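Local coordinates for protein 3'-5' exonuclease crn-4 (Caenorhabditis elegans, PDB 3CM6) that degrades DNA and RNA as a metal-dependent 3'-5' exonuclease, preferring single-stranded RNA, and takes part in apoptotic DNA degradation, at residues 22-27 with 42-47; 15-20 with 262-267. All coordinates share one frame; numbering follows the deposited sequence.

Interaction 1 (22-27 with 42-47). With ER3 (erbium (III) ion), chain F.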
loop_
_atom_site.group_PDB
_atom_site.type_symbol
_atom_site.label_atom_id
_atom_site.label_comp_id
_atom_site.label_asym_id
_atom_site.label_seq_id
_atom_site.Cartn_x
_atom_site.Cartn_y
_atom_site.Cartn_z
ATOM N N LEU B 22 -25.012 16.704 10.487
ATOM C CA LEU B 22 -24.490 15.915 9.376
ATOM C C LEU B 22 -23.771 14.694 9.916
ATOM O O LEU B 22 -22.756 14.815 10.590
ATOM C CB LEU B 22 -23.563 16.750 8.492
ATOM C CG LEU B 22 -24.170 17.954 7.750
ATOM C CD1 LEU B 22 -23.101 18.705 6.909
ATOM C CD2 LEU B 22 -25.352 17.547 6.885
ATOM N N ILE B 23 -24.326 13.520 9.649
ATOM C CA ILE B 23 -23.715 12.297 10.117
ATOM C C ILE B 23 -22.575 12.016 9.147
ATOM O O ILE B 23 -22.776 11.975 7.922
ATOM C CB ILE B 23 -24.720 11.112 10.188
ATOM C CG1 ILE B 23 -25.683 11.248 11.377
ATOM C CG2 ILE B 23 -23.976 9.820 10.351
ATOM C CD1 ILE B 23 -26.772 12.340 11.214
ATOM N N LEU B 24 -21.381 11.849 9.698
ATOM C CA LEU B 24 -20.190 11.722 8.893
ATOM C C LEU B 24 -19.490 10.406 9.158
ATOM O O LEU B 24 -19.484 9.888 10.289
ATOM C CB LEU B 24 -19.228 12.872 9.157
ATOM C CG LEU B 24 -17.882 12.780 8.429
ATOM C CD1 LEU B 24 -17.901 13.623 7.163
ATOM C CD2 LEU B 24 -16.781 13.246 9.337
ATOM N N ASP B 25 -18.899 9.874 8.098
ATOM C CA ASP B 25 -18.101 8.689 8.216
ATOM C C ASP B 25 -17.051 8.566 7.117
ATOM O O ASP B 25 -17.327 8.825 5.941
ATOM C CB ASP B 25 -18.989 7.470 8.209
ATOM C CG ASP B 25 -18.255 6.254 8.644
ATOM O OD1 ASP B 25 -17.662 6.287 9.744
ATOM O OD2 ASP B 25 -18.246 5.280 7.883
ATOM N N PHE B 26 -15.844 8.189 7.532
ATOM C CA PHE B 26 -14.728 7.970 6.634
ATOM C C PHE B 26 -14.325 6.499 6.659
ATOM O O PHE B 26 -14.373 5.841 7.707
ATOM C CB PHE B 26 -13.510 8.782 7.069
ATOM C CG PHE B 26 -13.619 10.277 6.852
ATOM C CD1 PHE B 26 -13.856 10.808 5.592
ATOM C CD2 PHE B 26 -13.405 11.157 7.923
ATOM C CE1 PHE B 26 -13.916 12.189 5.414
ATOM C CE2 PHE B 26 -13.472 12.533 7.753
ATOM C CZ PHE B 26 -13.719 13.057 6.508
ATOM N N GLU B 27 -13.926 5.978 5.513
ATOM C CA GLU B 27 -13.190 4.725 5.509
ATOM C C GLU B 27 -11.783 5.012 5.011
ATOM O O GLU B 27 -11.582 5.935 4.192
ATOM C CB GLU B 27 -13.886 3.655 4.653
ATOM C CG GLU B 27 -15.292 3.220 5.143
ATOM C CD GLU B 27 -15.368 2.820 6.624
ATOM O OE1 GLU B 27 -14.331 2.441 7.243
ATOM O OE2 GLU B 27 -16.502 2.877 7.179
ATOM N N ILE B 42 -10.503 6.637 1.894
ATOM C CA ILE B 42 -10.942 5.997 0.663
ATOM C C ILE B 42 -12.465 6.054 0.451
ATOM O O ILE B 42 -12.967 5.676 -0.617
ATOM C CB ILE B 42 -10.423 4.558 0.527
ATOM C CG1 ILE B 42 -10.830 3.685 1.714
ATOM C CG2 ILE B 42 -8.915 4.561 0.307
ATOM C CD1 ILE B 42 -10.361 2.238 1.571
ATOM N N GLN B 43 -13.182 6.522 1.482
ATOM C CA GLN B 43 -14.598 6.777 1.382
ATOM C C GLN B 43 -15.083 7.923 2.286
ATOM O O GLN B 43 -14.800 7.975 3.498
ATOM C CB GLN B 43 -15.426 5.513 1.599
ATOM C CG GLN B 43 -16.696 5.564 0.761
ATOM C CD GLN B 43 -17.687 4.447 1.036
ATOM O OE1 GLN B 43 -17.383 3.447 1.714
ATOM N NE2 GLN B 43 -18.902 4.613 0.496
ATOM N N PHE B 44 -15.847 8.813 1.666
ATOM C CA PHE B 44 -16.327 10.016 2.263
ATOM C C PHE B 44 -17.853 9.933 2.190
ATOM O O PHE B 44 -18.422 10.042 1.097
ATOM C CB PHE B 44 -15.840 11.153 1.382
ATOM C CG PHE B 44 -15.742 12.476 2.063
ATOM C CD1 PHE B 44 -14.814 13.406 1.614
ATOM C CD2 PHE B 44 -16.558 12.798 3.146
ATOM C CE1 PHE B 44 -14.694 14.640 2.228
ATOM C CE2 PHE B 44 -16.455 14.032 3.765
ATOM C CZ PHE B 44 -15.527 14.957 3.312
ATOM N N ALA B 45 -18.518 9.741 3.332
ATOM C CA ALA B 45 -19.986 9.591 3.369
ATOM C C ALA B 45 -20.673 10.489 4.399
ATOM O O ALA B 45 -20.260 10.555 5.566
ATOM C CB ALA B 45 -20.357 8.155 3.621
ATOM N N ILE B 46 -21.723 11.177 3.962
ATOM C CA ILE B 46 -22.497 12.068 4.844
ATOM C C ILE B 46 -23.978 11.926 4.548
ATOM O O ILE B 46 -24.363 11.806 3.388
ATOM C CB ILE B 46 -22.134 13.554 4.663
ATOM C CG1 ILE B 46 -20.632 13.777 4.786
ATOM C CG2 ILE B 46 -22.868 14.417 5.690
ATOM C CD1 ILE B 46 -20.211 15.156 4.380
ATOM N N VAL B 47 -24.788 11.916 5.608
ATOM C CA VAL B 47 -26.249 11.958 5.529
ATOM C C VAL B 47 -26.743 13.047 6.473
ATOM O O VAL B 47 -26.261 13.169 7.609
ATOM C CB VAL B 47 -26.910 10.621 5.932
ATOM C CG1 VAL B 47 -28.364 10.590 5.510
ATOM C CG2 VAL B 47 -26.243 9.506 5.245
HETATM ER ER ER3 F . -16.904 3.544 9.876
#
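Leu24, Phe26, Phe44 and Ile46 pack across two neighbouring antiparallel strands in the central sheet of the RNase H-like exonuclease fold. All four side chains lie on the same face. The edge of Phe26 is turned toward the face of Phe44, an edge-to-face pair with planes 57° apart. The bump is Phe26 CE1, which sits over the centre of the Phe44 ring, 3.5 Å from Phe44 CD2. Leu24 CD1 fills the next notch, 3.6 Å from Ile46 CG1 and 3.7 Å from Phe44 CE2 at the edge of that ring. CG of Leu24 is anti to the backbone N (chi1 176°), a choice that brings this methyl against both neighbours. Beyond it, Ile46 CG2 meets Leu22 CB at 3.7 Å. Helix 95-109 packs over this apolar face through Val98, Phe102 and Trp105.

The other face carries Ile23, Asp25, Glu27, Gln43, Ala45 and Val47. Ala45 is a low spot opposite Asp25. Asp25 and Glu27 are metal ligands together with Asp194, probably for magnesium in vivo; an erbium ion lies beside them here. Gln43 lies alongside Glu27, but its NE2 hydrogen-bonds to Asn63 OD1. Near this site the regular pairing gains an extra residue at a classic beta bulge: Glu27 O accepts from both Ile42 N and Gln43 N, which approach from one face of its carbonyl plane, the latter at 3.2 Å.

Interaction 2 (15-20 with 262-267)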
loop_
_atom_site.group_PDB
_atom_site.type_symbol
_atom_site.label_atom_id
_atom_site.label_comp_id
_atom_site.label_asym_id
_atom_site.label_seq_id
_atom_site.Cartn_x
_atom_site.Cartn_y
_atom_site.Cartn_z
ATOM N N HIS B 15 -33.280 20.421 22.453
ATOM C CA HIS B 15 -32.040 20.498 23.185
ATOM C C HIS B 15 -30.898 20.775 22.243
ATOM O O HIS B 15 -29.863 21.321 22.637
ATOM C CB HIS B 15 -31.797 19.161 23.855
ATOM C CG HIS B 15 -32.824 18.821 24.883
ATOM N ND1 HIS B 15 -33.007 19.573 26.025
ATOM C CD2 HIS B 15 -33.729 17.820 24.937
ATOM C CE1 HIS B 15 -33.987 19.049 26.736
ATOM N NE2 HIS B 15 -34.442 17.984 26.098
ATOM N N CYS B 16 -31.099 20.391 20.992
ATOM C CA CYS B 16 -30.057 20.489 20.009
ATOM C C CYS B 16 -30.102 21.857 19.382
ATOM O O CYS B 16 -31.073 22.185 18.716
ATOM C CB CYS B 16 -30.207 19.412 18.939
ATOM S SG CYS B 16 -28.903 19.534 17.743
ATOM N N PRO B 17 -29.034 22.641 19.557
ATOM C CA PRO B 17 -29.048 24.039 19.113
ATOM C C PRO B 17 -28.807 24.202 17.603
ATOM O O PRO B 17 -28.888 25.308 17.092
ATOM C CB PRO B 17 -27.904 24.667 19.914
ATOM C CG PRO B 17 -26.934 23.500 20.170
ATOM C CD PRO B 17 -27.741 22.235 20.152
ATOM N N PHE B 18 -28.509 23.113 16.898
ATOM C CA PHE B 18 -28.245 23.187 15.447
ATOM C C PHE B 18 -29.515 22.901 14.677
ATOM O O PHE B 18 -30.346 22.156 15.140
ATOM C CB PHE B 18 -27.149 22.193 15.019
ATOM C CG PHE B 18 -25.855 22.383 15.732
ATOM C CD1 PHE B 18 -24.953 23.356 15.308
ATOM C CD2 PHE B 18 -25.540 21.607 16.834
ATOM C CE1 PHE B 18 -23.750 23.556 15.974
ATOM C CE2 PHE B 18 -24.335 21.796 17.524
ATOM C CZ PHE B 18 -23.442 22.775 17.092
ATOM N N ASP B 19 -29.668 23.501 13.507
ATOM C CA ASP B 19 -30.815 23.208 12.647
ATOM C C ASP B 19 -30.607 21.933 11.853
ATOM O O ASP B 19 -31.564 21.241 11.512
ATOM C CB ASP B 19 -31.085 24.365 11.684
ATOM C CG ASP B 19 -31.426 25.660 12.413
ATOM O OD1 ASP B 19 -32.240 25.606 13.401
ATOM O OD2 ASP B 19 -30.860 26.724 11.998
ATOM N N THR B 20 -29.357 21.628 11.530
ATOM C CA THR B 20 -29.087 20.421 10.787
ATOM C C THR B 20 -27.806 19.738 11.264
ATOM O O THR B 20 -26.793 20.403 11.461
ATOM C CB THR B 20 -29.200 20.633 9.236
ATOM O OG1 THR B 20 -28.237 19.823 8.555
ATOM C CG2 THR B 20 -28.993 22.055 8.858
ATOM N N PHE B 262 -21.611 24.629 26.234
ATOM C CA PHE B 262 -21.407 24.864 24.807
ATOM C C PHE B 262 -22.210 26.050 24.324
ATOM O O PHE B 262 -23.328 26.250 24.755
ATOM C CB PHE B 262 -21.723 23.640 23.928
ATOM C CG PHE B 262 -21.571 23.929 22.459
ATOM C CD1 PHE B 262 -20.297 24.123 21.906
ATOM C CD2 PHE B 262 -22.693 24.100 21.643
ATOM C CE1 PHE B 262 -20.145 24.444 20.547
ATOM C CE2 PHE B 262 -22.552 24.422 20.286
ATOM C CZ PHE B 262 -21.287 24.584 19.735
ATOM N N ARG B 263 -21.634 26.822 23.408
ATOM C CA ARG B 263 -22.327 27.943 22.772
ATOM C C ARG B 263 -21.989 27.941 21.298
ATOM O O ARG B 263 -20.852 27.680 20.926
ATOM C CB ARG B 263 -21.867 29.277 23.374
ATOM C CG ARG B 263 -22.161 29.475 24.848
ATOM C CD ARG B 263 -23.679 29.556 25.145
ATOM N NE ARG B 263 -23.904 29.896 26.548
ATOM C CZ ARG B 263 -23.824 29.036 27.565
ATOM N NH1 ARG B 263 -23.544 27.752 27.348
ATOM N NH2 ARG B 263 -24.023 29.465 28.805
ATOM N N LEU B 264 -22.977 28.249 20.464
ATOM C CA LEU B 264 -22.796 28.317 19.026
ATOM C C LEU B 264 -21.700 29.288 18.625
ATOM O O LEU B 264 -21.013 29.067 17.638
ATOM C CB LEU B 264 -24.095 28.745 18.353
ATOM C CG LEU B 264 -25.326 27.866 18.527
ATOM C CD1 LEU B 264 -26.553 28.635 18.053
ATOM C CD2 LEU B 264 -25.153 26.571 17.732
ATOM N N GLU B 265 -21.542 30.370 19.386
ATOM C CA GLU B 265 -20.562 31.404 19.059
ATOM C C GLU B 265 -19.106 30.954 19.242
ATOM O O GLU B 265 -18.184 31.657 18.812
ATOM C CB GLU B 265 -20.848 32.724 19.799
ATOM C CG GLU B 265 -21.490 32.587 21.180
ATOM C CD GLU B 265 -22.999 32.282 21.115
ATOM O OE1 GLU B 265 -23.718 32.840 20.239
ATOM O OE2 GLU B 265 -23.465 31.484 21.955
ATOM N N MET B 266 -18.903 29.785 19.858
ATOM C CA MET B 266 -17.559 29.191 20.000
ATOM C C MET B 266 -17.041 28.696 18.657
ATOM O O MET B 266 -15.846 28.461 18.492
ATOM C CB MET B 266 -17.563 28.017 20.992
ATOM C CG MET B 266 -17.837 28.404 22.434
ATOM S SD MET B 266 -18.168 26.993 23.541
ATOM C CE MET B 266 -17.984 27.822 25.129
ATOM N N TYR B 267 -17.935 28.530 17.696
ATOM C CA TYR B 267 -17.527 28.090 16.391
ATOM C C TYR B 267 -16.361 28.931 15.908
ATOM O O TYR B 267 -16.369 30.150 16.031
ATOM C CB TYR B 267 -18.682 28.198 15.410
ATOM C CG TYR B 267 -18.327 27.720 14.017
ATOM C CD1 TYR B 267 -18.458 26.372 13.677
ATOM C CD2 TYR B 267 -17.871 28.613 13.031
ATOM C CE1 TYR B 267 -18.148 25.910 12.409
ATOM C CE2 TYR B 267 -17.552 28.145 11.741
ATOM C CZ TYR B 267 -17.690 26.785 11.453
ATOM O OH TYR B 267 -17.404 26.286 10.212
#
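Phe18 meets Phe262 and Leu264 at the tight part of this small contact between two loops. The two rings touch rim to rim, with Phe18 CZ 3.7 Å from Phe262 CE2. Their centroids are 5.9 Å apart and their planes 37° apart; neither ring lies over the face of the other. Leu264 supplies the second touch. Its CD2 methyl makes an off-centre CH-pi contact with Phe18, 4.2 Å from the ring centroid and 3.8 Å from Phe18 CE1. CG of Phe18 is anti to the carbonyl carbon (chi1 -58°), and this turn brings the CE1-CZ rim of the ring up to both partners. Val214 touches Phe18, and Thr213 touches Phe262. With the Phe18 ring cut back to an alanine, Phe262 CE2 and Leu264 CD2 would lose their shared partner, and a gap is likely to open between the loops.

The looser part lies around Pro17, which is partly exposed, as is Leu264. Pro17 CB is 4.0 Å from Leu264 CD2, and Pro17 CG only just reaches the edge of Phe262, 4.5 Å from CE2. No hydrogen bond joins the segments. Arg263 points away from the contact, and its NH1 bonds to Phe262 O, 3.0 Å away, and also to Gly260 O. The loop has its own backbone bonds, Met266 N to Arg263 O and Tyr267 N to Leu264 O. The contact is plain apolar loop packing: the loop after strand 253-256, with its short 3-10 turn, rests on the lead-in to strand 20-28, the first strand of the exonuclease sheet.

Interaction 1 belongs to the core and interaction 2 to the periphery, with their centres about 21 Å apart. All touching residues of 22-27 and 42-47 are buried, whereas 15-20 and 262-267 meet partly in the open. The contacts share one element: residues 15-20 run directly into the strand that carries 22-27. Along the chain, interaction 1 is nested within the long loop that interaction 2 closes. Their chemistry follows their place. Antiparallel backbone hydrogen bonds, regular up to a bulge, hold the two strands, which pack apolar groups on one face and present metal-binding carboxylates on the other. Between the two loops no hydrogen bond forms, and apolar side chains make most of the contact, away from the annotated sites.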